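Local coordinates for protein glycerate dehydrogenase (Bacillus sp. 5mfcol3.1, PDB 6P2I) that probably reduces acyclic imino acids to amino acids with NADPH as hydride donor, and binds D-arginine beside the cofactor, at residues 5-10 with 51-56; 47-52 with 70-75. All blocks are in the same frame, centred on the assembly; numbering follows the deposited sequence.

Interaction 1 of 2, residues 5-10 with 51-56; sequences YIDKPT and EWTSIT. With DAR (D-arginine), chain D.
E51 OE2 accepts two hydrogen bonds from 5-10, one from Y5 OH at 2.7 Å and one from T10 N at 3.0 Å, and the two donors reach it from opposite faces of the carboxylate plane. Both segments are loops that leave neighbouring parallel strands, 2-5 and 47-50, of the five-stranded sheet in the alpha/beta domain that accompanies the Rossmann NADPH-binding domain. The other oxygen, OE1, receives T10 OG1 through its syn lone pair at 2.6 Å and also the guanidinium NH2 of D-arginine, in a nearly straight bond (169°). With CG anti to the backbone N (chi1 177°) and the chain extended beyond it, E51 reaches across to T10 and the ligand, and four donors grip its two oxygens. D7 ties down the backbone behind it: E51 N lies 2.9 Å from D7 OD1 on its syn side, while D7 OD2 takes W52 N from above the carboxylate plane and T53 OG1 from the anti side. H130 of the second subunit packs on W52, whose indole also has E51 CG over one face. At the indole edge W52 NE1 donates to K8 O at 2.7 Å, the oxygen only 6° out of the ring plane.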
# COMPACT_ATOMS: atom_id res chain seq x y z
N TYR A 5 31.28 11.73 -14.02
CA TYR A 5 30.25 10.73 -13.74
C TYR A 5 30.61 9.54 -14.63
O TYR A 5 30.45 9.58 -15.85
CB TYR A 5 28.87 11.30 -14.03
CG TYR A 5 27.68 10.66 -13.32
CD1 TYR A 5 27.45 9.30 -13.39
CD2 TYR A 5 26.79 11.44 -12.59
CE1 TYR A 5 26.34 8.71 -12.75
CE2 TYR A 5 25.68 10.86 -11.95
CZ TYR A 5 25.47 9.50 -12.04
OH TYR A 5 24.38 8.93 -11.41
N ILE A 6 31.17 8.48 -14.02
CA ILE A 6 31.87 7.47 -14.81
C ILE A 6 30.97 6.44 -15.47
O ILE A 6 31.45 5.65 -16.29
CB ILE A 6 32.93 6.72 -13.98
CG1 ILE A 6 32.27 5.81 -12.95
CG2 ILE A 6 33.92 7.71 -13.36
CD1 ILE A 6 33.26 4.83 -12.30
N ASP A 7 29.67 6.40 -15.13
CA ASP A 7 28.78 5.42 -15.75
C ASP A 7 27.39 6.03 -15.87
O ASP A 7 27.13 7.14 -15.40
CB ASP A 7 28.78 4.07 -14.98
CG ASP A 7 28.58 4.23 -13.47
OD1 ASP A 7 28.13 5.30 -13.01
OD2 ASP A 7 28.90 3.27 -12.73
N LYS A 8 26.49 5.30 -16.54
CA LYS A 8 25.25 5.87 -17.07
C LYS A 8 24.32 6.37 -15.97
O LYS A 8 23.79 5.58 -15.19
CB LYS A 8 24.52 4.82 -17.92
CG LYS A 8 23.28 5.32 -18.63
CD LYS A 8 22.81 4.32 -19.67
CE LYS A 8 22.10 3.13 -19.03
NZ LYS A 8 20.62 3.29 -18.98
N PRO A 9 24.08 7.68 -15.89
CA PRO A 9 23.20 8.18 -14.83
C PRO A 9 21.75 7.81 -15.11
O PRO A 9 21.27 7.90 -16.24
CB PRO A 9 23.39 9.70 -14.87
CG PRO A 9 24.61 9.94 -15.75
CD PRO A 9 24.68 8.77 -16.68
N THR A 10 21.05 7.39 -14.05
CA THR A 10 19.60 7.28 -14.16
C THR A 10 18.98 8.64 -14.41
O THR A 10 18.09 8.79 -15.26
CB THR A 10 19.03 6.66 -12.90
OG1 THR A 10 19.40 5.28 -12.84
CG2 THR A 10 17.49 6.80 -12.92
N GLU A 51 27.58 5.20 -10.15
CA GLU A 51 26.24 4.69 -9.89
C GLU A 51 26.14 3.17 -9.96
O GLU A 51 25.37 2.57 -9.19
CB GLU A 51 25.23 5.29 -10.88
CG GLU A 51 23.81 4.73 -10.69
CD GLU A 51 22.72 5.52 -11.37
OE1 GLU A 51 21.57 5.02 -11.39
OE2 GLU A 51 22.99 6.62 -11.89
N TRP A 52 26.90 2.53 -10.85
CA TRP A 52 26.72 1.12 -11.16
C TRP A 52 27.96 0.28 -11.01
O TRP A 52 27.85 -0.94 -10.88
CB TRP A 52 26.24 0.95 -12.61
CG TRP A 52 25.02 1.71 -12.97
CD1 TRP A 52 24.95 2.94 -13.57
CD2 TRP A 52 23.67 1.30 -12.75
NE1 TRP A 52 23.63 3.31 -13.75
CE2 TRP A 52 22.83 2.32 -13.24
CE3 TRP A 52 23.09 0.16 -12.17
CZ2 TRP A 52 21.43 2.23 -13.18
CZ3 TRP A 52 21.71 0.07 -12.11
CH2 TRP A 52 20.89 1.10 -12.62
N THR A 53 29.15 0.87 -11.07
CA THR A 53 30.35 0.11 -11.34
C THR A 53 31.03 -0.31 -10.05
O THR A 53 31.33 0.53 -9.20
CB THR A 53 31.30 0.95 -12.20
OG1 THR A 53 30.62 1.28 -13.42
CG2 THR A 53 32.59 0.19 -12.52
N SER A 54 31.30 -1.60 -9.93
CA SER A 54 32.09 -2.10 -8.81
C SER A 54 33.50 -1.54 -8.88
O SER A 54 34.12 -1.52 -9.95
CB SER A 54 32.12 -3.62 -8.83
OG SER A 54 30.87 -4.14 -8.44
N ILE A 55 34.01 -1.09 -7.75
CA ILE A 55 35.37 -0.57 -7.65
C ILE A 55 36.07 -1.40 -6.59
O ILE A 55 35.84 -1.24 -5.39
CB ILE A 55 35.41 0.93 -7.33
CG1 ILE A 55 34.73 1.71 -8.46
CG2 ILE A 55 36.84 1.39 -7.14
CD1 ILE A 55 34.61 3.21 -8.25
N THR A 56 36.94 -2.31 -7.04
CA THR A 56 37.58 -3.29 -6.19
C THR A 56 38.97 -2.83 -5.78
O THR A 56 39.56 -1.92 -6.37
CB THR A 56 37.69 -4.63 -6.92
OG1 THR A 56 38.58 -4.49 -8.04
CG2 THR A 56 36.32 -5.08 -7.42
N DAR D . 20.60 0.95 -4.08
CA DAR D . 19.82 2.13 -3.70
CB DAR D . 19.10 2.74 -4.91
CG DAR D . 20.05 3.25 -6.01
CD DAR D . 19.35 4.20 -6.97
NE DAR D . 20.20 4.83 -7.98
CZ DAR D . 20.33 6.16 -8.03
NH1 DAR D . 20.09 6.91 -6.95
NH2 DAR D . 20.70 6.76 -9.17
C DAR D . 20.71 3.14 -2.98
O DAR D . 20.50 4.36 -3.03
OXT DAR D . 21.64 2.69 -2.31

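Interaction 2 of 2, residues 47-52 with 70-75; sequences IAIVEW and ITITTS. With DAR (D-arginine), chain D.
I70 and I49 sit side by side on one face of a parallel sheet, V50 and T71 on the other, where strands 47-50 and 68-71 run together as the two strands of a beta-alpha-beta unit with helix 57-60 in the connection. Three backbone hydrogen bonds set the register: I70 N to A48 O, V50 N to I70 O, and I72 N to V50 O, the last at 2.9 Å. On the isoleucine face the I47 and I70 side chains cross obliquely, CD1 of I70 meeting the branch methyl CG2 of I47 at 3.9 Å; L290 and I294 of helix 280-298 cover this face. On the other, V50 and T71 lie alongside, pointing the same way, with V50 CG1 3.9 Å from T71 CG2. Past the strand ends I72 is the main bump: with CG1 turned anti to the backbone N (chi1 -158°), CG2 falls between the backbone N and the carbonyl carbon and rests on E51 CB at 3.5 Å and CG at 3.6 Å. The chain then turns around the D-arginine carboxylate, T74 N meeting ligand O at 2.9 Å and S75 N meeting OXT at 2.6 Å. T73 CG2 packs against the ligand's aliphatic chain, 3.5 Å from its CG.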
# COMPACT_ATOMS: atom_id res chain seq x y z
N ILE A 47 37.59 14.38 -9.04
CA ILE A 47 36.39 13.89 -8.38
C ILE A 47 35.70 12.93 -9.33
O ILE A 47 35.60 13.20 -10.53
CB ILE A 47 35.44 15.04 -8.00
CG1 ILE A 47 36.14 16.04 -7.08
CG2 ILE A 47 34.15 14.49 -7.38
CD1 ILE A 47 35.30 17.28 -6.79
N ALA A 48 35.26 11.78 -8.81
CA ALA A 48 34.50 10.82 -9.60
C ALA A 48 33.14 10.61 -8.95
O ALA A 48 33.01 10.69 -7.73
CB ALA A 48 35.21 9.47 -9.71
N ILE A 49 32.14 10.35 -9.79
CA ILE A 49 30.78 9.99 -9.37
C ILE A 49 30.46 8.64 -9.97
O ILE A 49 30.72 8.41 -11.16
CB ILE A 49 29.75 11.04 -9.81
CG1 ILE A 49 30.16 12.44 -9.37
CG2 ILE A 49 28.34 10.66 -9.26
CD1 ILE A 49 29.56 13.54 -10.23
N VAL A 50 29.88 7.74 -9.18
CA VAL A 50 29.65 6.38 -9.65
C VAL A 50 28.23 5.96 -9.26
O VAL A 50 27.73 6.33 -8.19
CB VAL A 50 30.70 5.41 -9.08
CG1 VAL A 50 30.64 5.35 -7.55
CG2 VAL A 50 30.55 4.03 -9.70
N GLU A 51 27.58 5.20 -10.15
CA GLU A 51 26.24 4.69 -9.89
C GLU A 51 26.14 3.17 -9.96
O GLU A 51 25.37 2.57 -9.19
CB GLU A 51 25.23 5.29 -10.88
CG GLU A 51 23.81 4.73 -10.69
CD GLU A 51 22.72 5.52 -11.37
OE1 GLU A 51 21.57 5.02 -11.39
OE2 GLU A 51 22.99 6.62 -11.89
N TRP A 52 26.90 2.53 -10.85
CA TRP A 52 26.72 1.12 -11.16
C TRP A 52 27.96 0.28 -11.01
O TRP A 52 27.85 -0.94 -10.88
CB TRP A 52 26.24 0.95 -12.61
CG TRP A 52 25.02 1.71 -12.97
CD1 TRP A 52 24.95 2.94 -13.57
CD2 TRP A 52 23.67 1.30 -12.75
NE1 TRP A 52 23.63 3.31 -13.75
CE2 TRP A 52 22.83 2.32 -13.24
CE3 TRP A 52 23.09 0.16 -12.17
CZ2 TRP A 52 21.43 2.23 -13.18
CZ3 TRP A 52 21.71 0.07 -12.11
CH2 TRP A 52 20.89 1.10 -12.62
N ILE A 70 32.29 9.96 -5.14
CA ILE A 70 30.92 10.12 -4.66
C ILE A 70 30.09 8.99 -5.25
O ILE A 70 30.05 8.83 -6.48
CB ILE A 70 30.33 11.48 -5.07
CG1 ILE A 70 31.17 12.62 -4.49
CG2 ILE A 70 28.84 11.57 -4.66
CD1 ILE A 70 30.92 13.95 -5.18
N THR A 71 29.42 8.21 -4.40
CA THR A 71 28.39 7.31 -4.89
C THR A 71 27.11 8.11 -5.01
O THR A 71 26.77 8.87 -4.10
CB THR A 71 28.19 6.10 -3.98
OG1 THR A 71 27.71 6.51 -2.68
CG2 THR A 71 29.49 5.30 -3.84
N ILE A 72 26.44 8.00 -6.17
CA ILE A 72 25.14 8.63 -6.33
C ILE A 72 24.12 7.92 -5.46
O ILE A 72 23.07 8.49 -5.17
CB ILE A 72 24.70 8.64 -7.80
CG1 ILE A 72 23.66 9.75 -8.05
CG2 ILE A 72 24.13 7.29 -8.20
CD1 ILE A 72 24.22 11.15 -7.87
N THR A 73 24.44 6.71 -5.02
CA THR A 73 23.57 5.87 -4.21
C THR A 73 23.79 6.13 -2.72
O THR A 73 24.81 6.67 -2.30
CB THR A 73 23.85 4.41 -4.52
OG1 THR A 73 25.25 4.15 -4.31
CG2 THR A 73 23.49 4.10 -5.96
N THR A 74 22.80 5.72 -1.91
CA THR A 74 23.04 5.62 -0.48
C THR A 74 23.91 4.41 -0.15
O THR A 74 24.77 4.47 0.73
CB THR A 74 21.71 5.54 0.27
OG1 THR A 74 20.97 6.73 -0.01
CG2 THR A 74 21.93 5.40 1.79
N SER A 75 23.69 3.31 -0.86
CA SER A 75 24.53 2.13 -0.68
C SER A 75 25.93 2.39 -1.22
O SER A 75 26.13 3.15 -2.17
CB SER A 75 23.90 0.93 -1.38
OG SER A 75 24.86 -0.05 -1.71
N DAR D . 20.60 0.95 -4.08
CA DAR D . 19.82 2.13 -3.70
CB DAR D . 19.10 2.74 -4.91
CG DAR D . 20.05 3.25 -6.01
CD DAR D . 19.35 4.20 -6.97
NE DAR D . 20.20 4.83 -7.98
CZ DAR D . 20.33 6.16 -8.03
NH1 DAR D . 20.09 6.91 -6.95
NH2 DAR D . 20.70 6.76 -9.17
C DAR D . 20.71 3.14 -2.98
O DAR D . 20.50 4.36 -3.03
OXT DAR D . 21.64 2.69 -2.31

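Overall arrangement
Interactions 1 and 2 lie side by side, their centres about 7 Å apart, and both include E51 and W52, although W52 touches its partner segment only in interaction 1. Strand 47-50 lies between strands 2-5 and 68-71, so the chain leaving it carries E51 from one contact into the other, and I6 N approaches I49 O at 2.9 Å, a probable hydrogen bond. Side chains also meet: Y5 OH lies 3.5 Å from I72 CG1, and D7 OD2 packs 3.5 Å from V50 CG2. Together the loops that follow these strands hold both ends of D-arginine, its guanidinium at E51 and its carboxylate at the T74 and S75 amides. Y97 and N286 add further hydrogen bonds, and T74 and S75 also touch NADP.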